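PDB 6VVE: Dot/Icm T4SS effector from Legionella pneumophila, which is an effector kinase activated by host inositol hexakisphosphate, and binds ADP in its nucleotide pocket. Local coordinates for residues 39-43 with 44-48; 14-18 with 19-23; 250-253 with 254-258; 275-278 with 279-283. One frame throughout, in Å; residues are numbered along the deposited sequence.

Contact 1: 39-43 with 44-48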
loop_
_atom_site.group_PDB
_atom_site.type_symbol
_atom_site.label_atom_id
_atom_site.label_comp_id
_atom_site.label_asym_id
_atom_site.label_seq_id
_atom_site.Cartn_x
_atom_site.Cartn_y
_atom_site.Cartn_z
ATOM N N ARG A 39 5.166 -4.740 18.846
ATOM C CA ARG A 39 4.101 -4.044 19.554
ATOM C C ARG A 39 3.837 -4.723 20.890
ATOM O O ARG A 39 4.078 -5.923 21.062
ATOM C CB ARG A 39 2.820 -4.000 18.725
ATOM C CG ARG A 39 2.167 -5.343 18.467
ATOM C CD ARG A 39 0.864 -5.179 17.687
ATOM N NE ARG A 39 0.111 -6.428 17.584
ATOM C CZ ARG A 39 -0.756 -6.855 18.494
ATOM N NH1 ARG A 39 -0.991 -6.134 19.581
ATOM N NH2 ARG A 39 -1.394 -8.004 18.317
ATOM N N PHE A 40 3.338 -3.935 21.843
ATOM C CA PHE A 40 3.148 -4.378 23.216
ATOM C C PHE A 40 1.705 -4.180 23.648
ATOM O O PHE A 40 1.038 -3.235 23.219
ATOM C CB PHE A 40 4.067 -3.603 24.177
ATOM C CG PHE A 40 5.530 -3.859 23.960
ATOM C CD1 PHE A 40 6.186 -3.341 22.852
ATOM C CD2 PHE A 40 6.254 -4.619 24.867
ATOM C CE1 PHE A 40 7.521 -3.577 22.647
ATOM C CE2 PHE A 40 7.605 -4.858 24.667
ATOM C CZ PHE A 40 8.237 -4.339 23.557
ATOM N N GLU A 41 1.229 -5.086 24.508
ATOM C CA GLU A 41 -0.035 -4.929 25.209
ATOM C C GLU A 41 0.192 -5.298 26.668
ATOM O O GLU A 41 0.839 -6.309 26.968
ATOM C CB GLU A 41 -1.144 -5.813 24.619
ATOM C CG GLU A 41 -1.473 -5.534 23.169
ATOM C CD GLU A 41 -2.626 -6.403 22.666
ATOM O OE1 GLU A 41 -3.505 -6.737 23.470
ATOM O OE2 GLU A 41 -2.648 -6.750 21.469
ATOM N N ASN A 42 -0.349 -4.484 27.571
ATOM C CA ASN A 42 -0.252 -4.748 29.005
ATOM C C ASN A 42 1.199 -4.968 29.419
ATOM O O ASN A 42 1.515 -5.882 30.176
ATOM C CB ASN A 42 -1.118 -5.945 29.396
ATOM C CG ASN A 42 -2.581 -5.746 29.038
ATOM O OD1 ASN A 42 -3.128 -4.652 29.200
ATOM N ND2 ASN A 42 -3.219 -6.802 28.536
ATOM N N ASP A 43 2.087 -4.129 28.889
ATOM C CA ASP A 43 3.509 -4.116 29.246
ATOM C C ASP A 43 4.237 -5.398 28.839
ATOM O O ASP A 43 5.261 -5.742 29.435
ATOM C CB ASP A 43 3.700 -3.881 30.756
ATOM C CG ASP A 43 3.180 -2.534 31.208
ATOM O OD1 ASP A 43 3.396 -1.536 30.481
ATOM O OD2 ASP A 43 2.552 -2.475 32.284
ATOM N N GLU A 44 3.737 -6.117 27.839
ATOM C CA GLU A 44 4.356 -7.355 27.390
ATOM C C GLU A 44 4.463 -7.370 25.874
ATOM O O GLU A 44 3.594 -6.825 25.185
ATOM C CB GLU A 44 3.542 -8.573 27.846
ATOM C CG GLU A 44 3.414 -8.718 29.352
ATOM C CD GLU A 44 4.675 -9.251 29.996
ATOM O OE1 GLU A 44 5.691 -9.398 29.283
ATOM O OE2 GLU A 44 4.646 -9.530 31.214
ATOM N N PRO A 45 5.512 -7.993 25.323
ATOM C CA PRO A 45 5.612 -8.098 23.859
ATOM C C PRO A 45 4.546 -9.052 23.339
ATOM O O PRO A 45 4.378 -10.157 23.862
ATOM C CB PRO A 45 7.029 -8.640 23.621
ATOM C CG PRO A 45 7.656 -8.832 24.994
ATOM C CD PRO A 45 6.547 -8.792 26.009
HETATM N N MSE A 46 3.834 -8.620 22.305
HETATM C CA MSE A 46 2.718 -9.397 21.786
HETATM C C MSE A 46 2.970 -9.942 20.386
HETATM O O MSE A 46 2.720 -11.119 20.121
HETATM C CB MSE A 46 1.440 -8.549 21.774
HETATM C CG MSE A 46 0.931 -8.154 23.151
HETATM SE SE MSE A 46 0.590 -9.674 24.329
HETATM C CE MSE A 46 -0.450 -10.781 23.087
ATOM N N ASP A 47 3.468 -9.099 19.489
ATOM C CA ASP A 47 3.678 -9.527 18.111
ATOM C C ASP A 47 4.754 -8.659 17.482
ATOM O O ASP A 47 5.149 -7.627 18.032
ATOM C CB ASP A 47 2.368 -9.459 17.313
ATOM C CG ASP A 47 2.367 -10.368 16.114
ATOM O OD1 ASP A 47 3.386 -11.062 15.883
ATOM O OD2 ASP A 47 1.338 -10.389 15.408
ATOM N N TYR A 48 5.207 -9.087 16.301
ATOM C CA TYR A 48 6.267 -8.399 15.579
ATOM C C TYR A 48 5.983 -8.422 14.081
ATOM O O TYR A 48 5.186 -9.223 13.584
ATOM C CB TYR A 48 7.637 -9.046 15.851
ATOM C CG TYR A 48 7.716 -10.479 15.379
ATOM C CD1 TYR A 48 7.321 -11.527 16.206
ATOM C CD2 TYR A 48 8.174 -10.787 14.103
ATOM C CE1 TYR A 48 7.385 -12.837 15.776
ATOM C CE2 TYR A 48 8.243 -12.096 13.665
ATOM C CZ TYR A 48 7.847 -13.118 14.504
ATOM O OH TYR A 48 7.912 -14.422 14.071
HETATM O O HOH W 1 7.172 -6.866 30.527
#
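Met46, a selenomethionine, sets its CB against one face of the Arg39 guanidinium, displaced toward the rim, while the carboxylate carbon of Glu41 lies at the edge of that group and in its plane. Asp47 CB comes to the guanidinium obliquely, 3.8 Å from Arg39 NE. The Phe40 ring is met obliquely by the Glu44-Pro45 peptide, and its CE2 lies 4.0 Å from Pro45 CB; the compact, rigid proline ring suits a place beside an aromatic ring.

Arg39 CG sits between the backbone N and the carbonyl carbon (chi1 66°), and the chain then runs extended to NE, which carries the guanidinium out to Met46 CB and Asp47 CB. Its NH1 donates to Glu41 OE2 at 2.6 Å, nearly straight at 171°, using the anti lone pair of the carboxylate. Met46 CG packs against the Glu41 side chain, 3.5 Å from Glu41 CB, the two side chains crossing at about a right angle.

The backbone forms a beta hairpin closed by a type I' turn from Glu41 to Glu44, with Glu41 N bonded to Glu44 O at 3.0 Å. Arg39 faces both Met46 and Asp47 in a classic beta bulge: Met46 N donates to Arg39 O at 3.0 Å, and Arg39 N donates to Asp47 O at 3.0 Å.

Tyr121 OH bonds both Arg39 NE and Asp47 OD2, and Lys120 forms a salt bridge with Asp47 OD1, so helix 102-121 ties into the same polar cluster. With Glu41 at NH1 and Tyr121 at NE, two bonds restrain the rotation of the guanidinium, and the surrounding carboxylates should favour its positive charge.

Contact 2: 14-18 with 19-23. With IHP (inositol hexakisphosphate), chain B.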
loop_
_atom_site.group_PDB
_atom_site.type_symbol
_atom_site.label_atom_id
_atom_site.label_comp_id
_atom_site.label_asym_id
_atom_site.label_seq_id
_atom_site.Cartn_x
_atom_site.Cartn_y
_atom_site.Cartn_z
ATOM N N LEU A 14 16.769 -0.194 18.516
ATOM C CA LEU A 14 16.956 0.959 17.647
ATOM C C LEU A 14 15.846 1.997 17.805
ATOM O O LEU A 14 15.798 2.967 17.036
ATOM C CB LEU A 14 17.025 0.513 16.183
ATOM C CG LEU A 14 17.929 -0.671 15.842
ATOM C CD1 LEU A 14 17.851 -0.966 14.348
ATOM C CD2 LEU A 14 19.365 -0.423 16.260
ATOM N N THR A 15 14.952 1.808 18.770
ATOM C CA THR A 15 13.771 2.657 18.870
ATOM C C THR A 15 14.093 4.147 18.875
ATOM O O THR A 15 13.393 4.900 18.175
ATOM C CB THR A 15 12.970 2.275 20.131
ATOM O OG1 THR A 15 12.722 0.860 20.144
ATOM C CG2 THR A 15 11.650 3.016 20.180
ATOM N N PRO A 16 15.100 4.635 19.602
ATOM C CA PRO A 16 15.349 6.088 19.620
ATOM C C PRO A 16 15.654 6.672 18.247
ATOM O O PRO A 16 15.517 7.887 18.060
ATOM C CB PRO A 16 16.554 6.236 20.564
ATOM C CG PRO A 16 16.531 5.006 21.411
ATOM C CD PRO A 16 16.001 3.907 20.513
ATOM N N HIS A 17 16.063 5.853 17.287
ATOM C CA HIS A 17 16.357 6.322 15.944
ATOM C C HIS A 17 15.123 6.397 15.053
ATOM O O HIS A 17 15.261 6.735 13.868
ATOM C CB HIS A 17 17.392 5.408 15.283
ATOM C CG HIS A 17 18.719 5.402 15.965
ATOM N ND1 HIS A 17 19.704 4.487 15.665
ATOM C CD2 HIS A 17 19.226 6.196 16.937
ATOM C CE1 HIS A 17 20.764 4.724 16.418
ATOM N NE2 HIS A 17 20.499 5.756 17.198
ATOM N N TYR A 18 13.933 6.090 15.583
ATOM C CA TYR A 18 12.744 6.004 14.744
ATOM C C TYR A 18 11.484 6.511 15.440
ATOM O O TYR A 18 10.616 7.119 14.799
ATOM C CB TYR A 18 12.539 4.550 14.282
ATOM C CG TYR A 18 13.601 4.063 13.323
ATOM C CD1 TYR A 18 13.629 4.515 12.009
ATOM C CD2 TYR A 18 14.581 3.169 13.731
ATOM C CE1 TYR A 18 14.609 4.079 11.120
ATOM C CE2 TYR A 18 15.559 2.726 12.859
ATOM C CZ TYR A 18 15.564 3.182 11.549
ATOM O OH TYR A 18 16.546 2.758 10.677
ATOM N N LEU A 19 11.371 6.281 16.744
ATOM C CA LEU A 19 10.154 6.594 17.469
ATOM C C LEU A 19 10.482 7.424 18.700
ATOM O O LEU A 19 11.628 7.486 19.146
ATOM C CB LEU A 19 9.406 5.318 17.889
ATOM C CG LEU A 19 8.924 4.411 16.759
ATOM C CD1 LEU A 19 8.455 3.067 17.307
ATOM C CD2 LEU A 19 7.813 5.078 15.977
ATOM N N SER A 20 9.448 8.055 19.249
ATOM C CA SER A 20 9.603 8.818 20.481
ATOM C C SER A 20 10.027 7.902 21.623
ATOM O O SER A 20 9.641 6.729 21.689
ATOM C CB SER A 20 8.296 9.526 20.835
ATOM O OG SER A 20 7.215 8.609 20.821
ATOM N N GLU A 21 10.830 8.450 22.529
ATOM C CA GLU A 21 11.371 7.703 23.649
ATOM C C GLU A 21 10.997 8.381 24.961
ATOM O O GLU A 21 11.075 9.610 25.063
ATOM C CB GLU A 21 12.903 7.604 23.545
ATOM C CG GLU A 21 13.476 6.257 23.959
ATOM C CD GLU A 21 13.009 5.132 23.056
ATOM O OE1 GLU A 21 13.132 3.953 23.451
ATOM O OE2 GLU A 21 12.513 5.433 21.949
ATOM N N PRO A 22 10.580 7.618 25.984
ATOM C CA PRO A 22 10.317 6.170 25.968
ATOM C C PRO A 22 9.009 5.837 25.262
ATOM O O PRO A 22 8.197 6.730 25.024
ATOM C CB PRO A 22 10.250 5.803 27.456
ATOM C CG PRO A 22 10.894 6.954 28.180
ATOM C CD PRO A 22 10.546 8.158 27.354
ATOM N N ASN A 23 8.808 4.563 24.937
ATOM C CA ASN A 23 7.646 4.113 24.178
ATOM C C ASN A 23 7.020 2.918 24.879
ATOM O O ASN A 23 7.712 1.940 25.181
ATOM C CB ASN A 23 8.045 3.738 22.745
ATOM C CG ASN A 23 6.919 3.939 21.758
ATOM O OD1 ASN A 23 5.909 3.234 21.796
ATOM N ND2 ASN A 23 7.093 4.905 20.856
HETATM C C1 IHP B . 23.267 0.262 9.022
HETATM C C2 IHP B . 24.662 0.660 9.532
HETATM C C3 IHP B . 24.609 1.950 10.353
HETATM C C4 IHP B . 23.622 1.814 11.520
HETATM C C5 IHP B . 22.207 1.531 10.979
HETATM C C6 IHP B . 22.177 0.281 10.103
HETATM O O11 IHP B . 23.329 -1.058 8.514
HETATM P P1 IHP B . 23.241 -1.286 6.899
HETATM O O21 IHP B . 22.308 -2.435 6.605
HETATM O O31 IHP B . 22.752 -0.025 6.226
HETATM O O41 IHP B . 24.633 -1.621 6.368
HETATM O O12 IHP B . 25.489 0.847 8.410
HETATM P P2 IHP B . 26.941 0.063 8.354
HETATM O O22 IHP B . 27.035 -0.921 9.491
HETATM O O32 IHP B . 27.047 -0.671 7.047
HETATM O O42 IHP B . 28.047 1.079 8.470
HETATM O O13 IHP B . 24.160 2.977 9.516
HETATM P P3 IHP B . 24.901 4.442 9.527
HETATM O O23 IHP B . 26.215 4.351 10.286
HETATM O O33 IHP B . 25.165 4.860 8.085
HETATM O O43 IHP B . 24.008 5.473 10.181
HETATM O O14 IHP B . 23.608 2.991 12.265
HETATM P P4 IHP B . 23.766 2.852 13.901
HETATM O O24 IHP B . 25.093 2.226 14.240
HETATM O O34 IHP B . 22.661 1.949 14.425
HETATM O O44 IHP B . 23.670 4.216 14.540
HETATM O O15 IHP B . 21.336 1.342 12.052
HETATM P P5 IHP B . 20.175 2.462 12.337
HETATM O O25 IHP B . 19.924 2.554 13.829
HETATM O O35 IHP B . 20.608 3.811 11.826
HETATM O O45 IHP B . 18.908 2.040 11.627
HETATM O O16 IHP B . 20.926 0.217 9.448
HETATM P P6 IHP B . 19.854 -0.963 9.869
HETATM O O26 IHP B . 19.354 -1.666 8.626
HETATM O O36 IHP B . 20.522 -1.963 10.780
HETATM O O46 IHP B . 18.696 -0.313 10.599
#
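His17 and Tyr18 belong to the inositol hexakisphosphate pocket, and a short 3-10 turn over residues 15-17, ending at His17 and followed by Tyr18, presents both to the ligand before the chain turns away through Leu19. His17 ND1 donates to IHP O25 at 2.7 Å (166°), and Tyr18 OH donates to IHP O45 at 2.6 Å; each oxygen lies at the edge of its ring, near the ring plane. Both oxygens belong to phosphate P5, so two neighbouring aromatic residues with polar rims grip one phosphate.

The turn is closed by Thr15 O, which accepts from Tyr18 N at 2.9 Å and from Leu19 N at 2.8 Å, the latter almost straight on the carbonyl. Thr15 CG2, anti to the backbone N, faces the Glu21 carboxylate, with OE2 3.1 Å away. Glu21 bends at chi2 (64°) and crosses Thr15 at about a right angle, its CD 3.9 Å from Pro16 CG. The other carboxylate oxygen, OE1, pairs with Lys27.

Thr15 OG1 bonds Asp13 OD1 and Ile28 N, fastening the turn to strand 26-30. Leu19, suitably apolar for a buried place, packs on Phe26 of that strand and on Asn109 and Ile113 of helix 102-121.

Contact 3: 250-253 with 254-258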
loop_
_atom_site.group_PDB
_atom_site.type_symbol
_atom_site.label_atom_id
_atom_site.label_comp_id
_atom_site.label_asym_id
_atom_site.label_seq_id
_atom_site.Cartn_x
_atom_site.Cartn_y
_atom_site.Cartn_z
ATOM N N ILE A 250 -14.075 -0.712 -23.546
ATOM C CA ILE A 250 -15.190 0.066 -23.024
ATOM C C ILE A 250 -14.656 1.090 -22.033
ATOM O O ILE A 250 -13.760 0.794 -21.234
ATOM C CB ILE A 250 -16.237 -0.854 -22.359
ATOM C CG1 ILE A 250 -16.816 -1.840 -23.391
ATOM C CG2 ILE A 250 -17.343 -0.038 -21.714
ATOM C CD1 ILE A 250 -17.369 -1.189 -24.634
ATOM N N ASP A 251 -15.219 2.296 -22.064
ATOM C CA ASP A 251 -14.827 3.339 -21.120
ATOM C C ASP A 251 -15.590 3.107 -19.822
ATOM O O ASP A 251 -16.671 3.660 -19.600
ATOM C CB ASP A 251 -15.096 4.730 -21.680
ATOM C CG ASP A 251 -14.432 5.829 -20.837
ATOM O OD1 ASP A 251 -13.847 5.480 -19.792
ATOM O OD2 ASP A 251 -14.484 7.018 -21.230
ATOM N N TRP A 252 -15.007 2.275 -18.957
ATOM C CA TRP A 252 -15.581 1.987 -17.647
ATOM C C TRP A 252 -15.790 3.233 -16.798
ATOM O O TRP A 252 -16.566 3.195 -15.836
ATOM C CB TRP A 252 -14.652 1.030 -16.896
ATOM C CG TRP A 252 -13.219 1.500 -16.863
ATOM C CD1 TRP A 252 -12.271 1.306 -17.816
ATOM C CD2 TRP A 252 -12.587 2.249 -15.817
ATOM N NE1 TRP A 252 -11.083 1.893 -17.435
ATOM C CE2 TRP A 252 -11.254 2.474 -16.210
ATOM C CE3 TRP A 252 -13.023 2.757 -14.586
ATOM C CZ2 TRP A 252 -10.345 3.170 -15.412
ATOM C CZ3 TRP A 252 -12.120 3.446 -13.797
ATOM C CH2 TRP A 252 -10.799 3.647 -14.217
ATOM N N ARG A 253 -15.122 4.339 -17.129
ATOM C CA ARG A 253 -15.225 5.526 -16.286
ATOM C C ARG A 253 -16.595 6.177 -16.382
ATOM O O ARG A 253 -17.035 6.824 -15.429
ATOM C CB ARG A 253 -14.142 6.532 -16.671
ATOM C CG ARG A 253 -12.748 5.961 -16.648
ATOM C CD ARG A 253 -11.718 6.992 -17.112
ATOM N NE ARG A 253 -10.392 6.384 -17.231
ATOM C CZ ARG A 253 -9.997 5.638 -18.255
ATOM N NH1 ARG A 253 -10.823 5.396 -19.265
ATOM N NH2 ARG A 253 -8.770 5.133 -18.271
ATOM N N VAL A 254 -17.272 6.041 -17.517
ATOM C CA VAL A 254 -18.528 6.750 -17.755
ATOM C C VAL A 254 -19.606 6.271 -16.786
ATOM O O VAL A 254 -20.216 7.097 -16.088
ATOM C CB VAL A 254 -18.980 6.585 -19.215
ATOM C CG1 VAL A 254 -20.362 7.213 -19.427
ATOM C CG2 VAL A 254 -17.959 7.224 -20.163
ATOM N N PRO A 255 -19.902 4.974 -16.714
ATOM C CA PRO A 255 -20.930 4.531 -15.758
ATOM C C PRO A 255 -20.533 4.771 -14.313
ATOM O O PRO A 255 -21.403 5.083 -13.487
ATOM C CB PRO A 255 -21.085 3.030 -16.058
ATOM C CG PRO A 255 -19.794 2.635 -16.723
ATOM C CD PRO A 255 -19.366 3.856 -17.519
ATOM N N ILE A 256 -19.245 4.644 -13.988
ATOM C CA ILE A 256 -18.805 4.827 -12.609
ATOM C C ILE A 256 -18.970 6.282 -12.185
ATOM O O ILE A 256 -19.482 6.578 -11.098
ATOM C CB ILE A 256 -17.349 4.355 -12.452
ATOM C CG1 ILE A 256 -17.283 2.838 -12.593
ATOM C CG2 ILE A 256 -16.780 4.818 -11.116
ATOM C CD1 ILE A 256 -15.870 2.275 -12.455
ATOM N N GLU A 257 -18.529 7.213 -13.032
ATOM C CA GLU A 257 -18.672 8.628 -12.713
ATOM C C GLU A 257 -20.135 9.007 -12.548
ATOM O O GLU A 257 -20.501 9.708 -11.601
ATOM C CB GLU A 257 -18.016 9.479 -13.799
ATOM C CG GLU A 257 -16.503 9.387 -13.812
ATOM C CD GLU A 257 -15.867 10.095 -12.630
ATOM O OE1 GLU A 257 -16.602 10.767 -11.880
ATOM O OE2 GLU A 257 -14.636 9.979 -12.454
ATOM N N LYS A 258 -20.990 8.555 -13.470
ATOM C CA LYS A 258 -22.412 8.844 -13.353
ATOM C C LYS A 258 -22.979 8.258 -12.070
ATOM O O LYS A 258 -23.908 8.824 -11.490
ATOM C CB LYS A 258 -23.164 8.295 -14.561
ATOM C CG LYS A 258 -24.553 8.895 -14.744
ATOM C CD LYS A 258 -25.319 8.199 -15.860
ATOM C CE LYS A 258 -26.549 9.003 -16.280
ATOM N NZ LYS A 258 -27.349 9.475 -15.115
#
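Trp252 CG lies between its backbone N and carbonyl carbon (chi1 51°), which turns the indole so that CE3 meets the tip of Ile256. The extended chain of Ile256 (chi2 180°) carries CD1 to the edge of the indole, in its plane and 3.6 Å from Trp252 CE3, the two side chains crossing obliquely. One face of the same indole is covered by Arg253 CG, 3.6 Å above the plane and over its centre. The Arg253 guanidinium in turn has Trp252 CZ2 over one of its own faces and the Asp251 carboxylate carbon at its edge.

Here the chain enters helix 253-262, and Asp251 supplies a capping bond. Its OD1 takes Arg253 N at 3.2 Å and Arg253 NH1 at 3.1 Å, the donors reaching it from opposite faces of the carboxylate plane; the second bond is part of a salt bridge. A short acidic side chain suits the start of a helix, where its negative charge should meet the helix dipole favourably. Val254 N adds a bond to Asp251 O at 3.2 Å, and Asp251 OD2 lies 3.6 Å from Val254 CG2. Pro255, lacking an N-H, fits this first turn, its CD 3.3 Å from Trp252 O. A regular helical bond runs from Glu257 N to Arg253 O at 2.9 Å.

Arg253 NE bonds Pro186 O, while Trp252 packs on Tyr234 and Asn237 of helix 231-239, and Ile256 on Leu233.

Contact 4: 275-278 with 279-283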
loop_
_atom_site.group_PDB
_atom_site.type_symbol
_atom_site.label_atom_id
_atom_site.label_comp_id
_atom_site.label_asym_id
_atom_site.label_seq_id
_atom_site.Cartn_x
_atom_site.Cartn_y
_atom_site.Cartn_z
ATOM N N LEU A 275 -21.459 -3.628 -8.409
ATOM C CA LEU A 275 -20.326 -4.215 -9.117
ATOM C C LEU A 275 -20.784 -5.366 -10.006
ATOM O O LEU A 275 -20.383 -5.467 -11.173
ATOM C CB LEU A 275 -19.273 -4.695 -8.112
ATOM C CG LEU A 275 -18.527 -3.621 -7.327
ATOM C CD1 LEU A 275 -17.832 -4.221 -6.124
ATOM C CD2 LEU A 275 -17.538 -2.902 -8.202
ATOM N N LEU A 276 -21.634 -6.245 -9.468
ATOM C CA LEU A 276 -22.104 -7.383 -10.253
ATOM C C LEU A 276 -22.977 -6.927 -11.413
ATOM O O LEU A 276 -22.890 -7.483 -12.511
ATOM C CB LEU A 276 -22.872 -8.355 -9.364
ATOM C CG LEU A 276 -22.289 -9.763 -9.206
ATOM C CD1 LEU A 276 -23.282 -10.658 -8.466
ATOM C CD2 LEU A 276 -21.919 -10.391 -10.541
ATOM N N ARG A 277 -23.839 -5.933 -11.182
ATOM C CA ARG A 277 -24.684 -5.419 -12.257
ATOM C C ARG A 277 -23.837 -4.814 -13.372
ATOM O O ARG A 277 -23.997 -5.160 -14.549
ATOM C CB ARG A 277 -25.664 -4.386 -11.695
ATOM C CG ARG A 277 -26.489 -3.642 -12.738
ATOM C CD ARG A 277 -27.331 -4.591 -13.574
ATOM N NE ARG A 277 -28.235 -5.390 -12.756
ATOM C CZ ARG A 277 -28.966 -6.402 -13.215
ATOM N NH1 ARG A 277 -28.904 -6.740 -14.498
ATOM N NH2 ARG A 277 -29.760 -7.075 -12.389
ATOM N N PHE A 278 -22.932 -3.898 -13.019
ATOM C CA PHE A 278 -22.059 -3.300 -14.022
ATOM C C PHE A 278 -21.207 -4.366 -14.713
ATOM O O PHE A 278 -20.991 -4.308 -15.930
ATOM C CB PHE A 278 -21.167 -2.241 -13.381
ATOM C CG PHE A 278 -21.880 -0.950 -13.048
ATOM C CD1 PHE A 278 -23.232 -0.784 -13.314
ATOM C CD2 PHE A 278 -21.193 0.095 -12.464
ATOM C CE1 PHE A 278 -23.876 0.402 -13.013
ATOM C CE2 PHE A 278 -21.835 1.291 -12.157
ATOM C CZ PHE A 278 -23.165 1.443 -12.434
ATOM N N TYR A 279 -20.701 -5.340 -13.952
ATOM C CA TYR A 279 -19.922 -6.417 -14.560
ATOM C C TYR A 279 -20.779 -7.243 -15.511
ATOM O O TYR A 279 -20.340 -7.589 -16.620
ATOM C CB TYR A 279 -19.325 -7.306 -13.465
ATOM C CG TYR A 279 -18.530 -8.480 -13.988
ATOM C CD1 TYR A 279 -17.266 -8.294 -14.545
ATOM C CD2 TYR A 279 -19.041 -9.774 -13.934
ATOM C CE1 TYR A 279 -16.537 -9.360 -15.026
ATOM C CE2 TYR A 279 -18.317 -10.845 -14.409
ATOM C CZ TYR A 279 -17.064 -10.634 -14.955
ATOM O OH TYR A 279 -16.343 -11.695 -15.430
ATOM N N HIS A 280 -22.013 -7.561 -15.099
ATOM C CA HIS A 280 -22.903 -8.341 -15.950
ATOM C C HIS A 280 -23.251 -7.593 -17.228
ATOM O O HIS A 280 -23.445 -8.217 -18.274
ATOM C CB HIS A 280 -24.173 -8.695 -15.178
ATOM C CG HIS A 280 -25.081 -9.640 -15.904
ATOM N ND1 HIS A 280 -24.629 -10.801 -16.495
ATOM C CD2 HIS A 280 -26.417 -9.598 -16.129
ATOM C CE1 HIS A 280 -25.646 -11.432 -17.053
ATOM N NE2 HIS A 280 -26.741 -10.723 -16.847
ATOM N N GLU A 281 -23.338 -6.266 -17.165
ATOM C CA GLU A 281 -23.668 -5.465 -18.334
ATOM C C GLU A 281 -22.472 -5.215 -19.245
ATOM O O GLU A 281 -22.646 -4.635 -20.321
ATOM C CB GLU A 281 -24.248 -4.124 -17.891
ATOM C CG GLU A 281 -25.624 -4.207 -17.260
ATOM C CD GLU A 281 -26.084 -2.868 -16.702
ATOM O OE1 GLU A 281 -25.262 -2.170 -16.069
ATOM O OE2 GLU A 281 -27.263 -2.507 -16.903
ATOM N N GLY A 282 -21.273 -5.625 -18.848
ATOM C CA GLY A 282 -20.092 -5.352 -19.637
ATOM C C GLY A 282 -19.527 -3.964 -19.462
ATOM O O GLY A 282 -18.775 -3.502 -20.330
ATOM N N LEU A 283 -19.854 -3.288 -18.356
ATOM C CA LEU A 283 -19.422 -1.916 -18.135
ATOM C C LEU A 283 -18.078 -1.824 -17.426
ATOM O O LEU A 283 -17.326 -0.874 -17.666
ATOM C CB LEU A 283 -20.470 -1.164 -17.310
ATOM C CG LEU A 283 -21.890 -1.135 -17.882
ATOM C CD1 LEU A 283 -22.779 -0.264 -17.000
ATOM C CD2 LEU A 283 -21.894 -0.644 -19.310
#
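Phe278 O is gripped by Leu283 N at 2.9 Å and weakly by Glu281 N at 3.3 Å (120°). Glu281 N has its stronger bond with Arg277 O, at 2.9 Å. The Leu283 side chain returns to Phe278, its CD1 3.7 Å from Phe278 CD1 in an oblique approach to the ring. Glu281 OE1 also approaches that ring obliquely, the carboxylate lying nearly parallel to it.

Helix 272-280 ends here in a Schellman motif. Gly282 N donates to Tyr279 O at 3.1 Å, which with the Leu283 bond completes it. Gly282 takes a positive phi (81°), where a side chain would jam against the preceding carbonyl oxygen, so glycine suits the turn; the apolar contact of Phe278 with Leu283 then bridges the helix end. One residue before Glu281, His280 N donates to Leu276 O at 2.7 Å.

Arg277 bends at chi2 (59°), which brings its CD to 3.8 Å from Glu281 CD; a second bend at chi3 turns NE. The two charged ends stay apart, their planes steeply inclined; flexible polar chains of this kind suit the exposed side. Toward helix 288-299 the packing is largely apolar: Leu276 packs on Leu294 and Ile298, and Tyr279 on Ala291.

Overall arrangement
The contacts fall into two groups on opposite sides of the chain's centre. Contacts 1 and 2 lie together, their centres 15 Å apart and nearest atoms about 6 Å apart without touching; both adjoin strand 26-30 and helix 102-121. Contact 2 reaches the inositol hexakisphosphate directly, and contact 1 belongs to the hairpin of the same N-terminal sheet. Contacts 3 and 4, on the other side, have centres about 47 Å and 50 Å from that of contact 2. They touch: Trp252 CB is 3.4 Å from Leu283 O, and Pro255 CB is 3.8 Å from Leu283 CD1, joining the residues that lead into helix 253-262 and its first turn to the loop leaving helix 272-280.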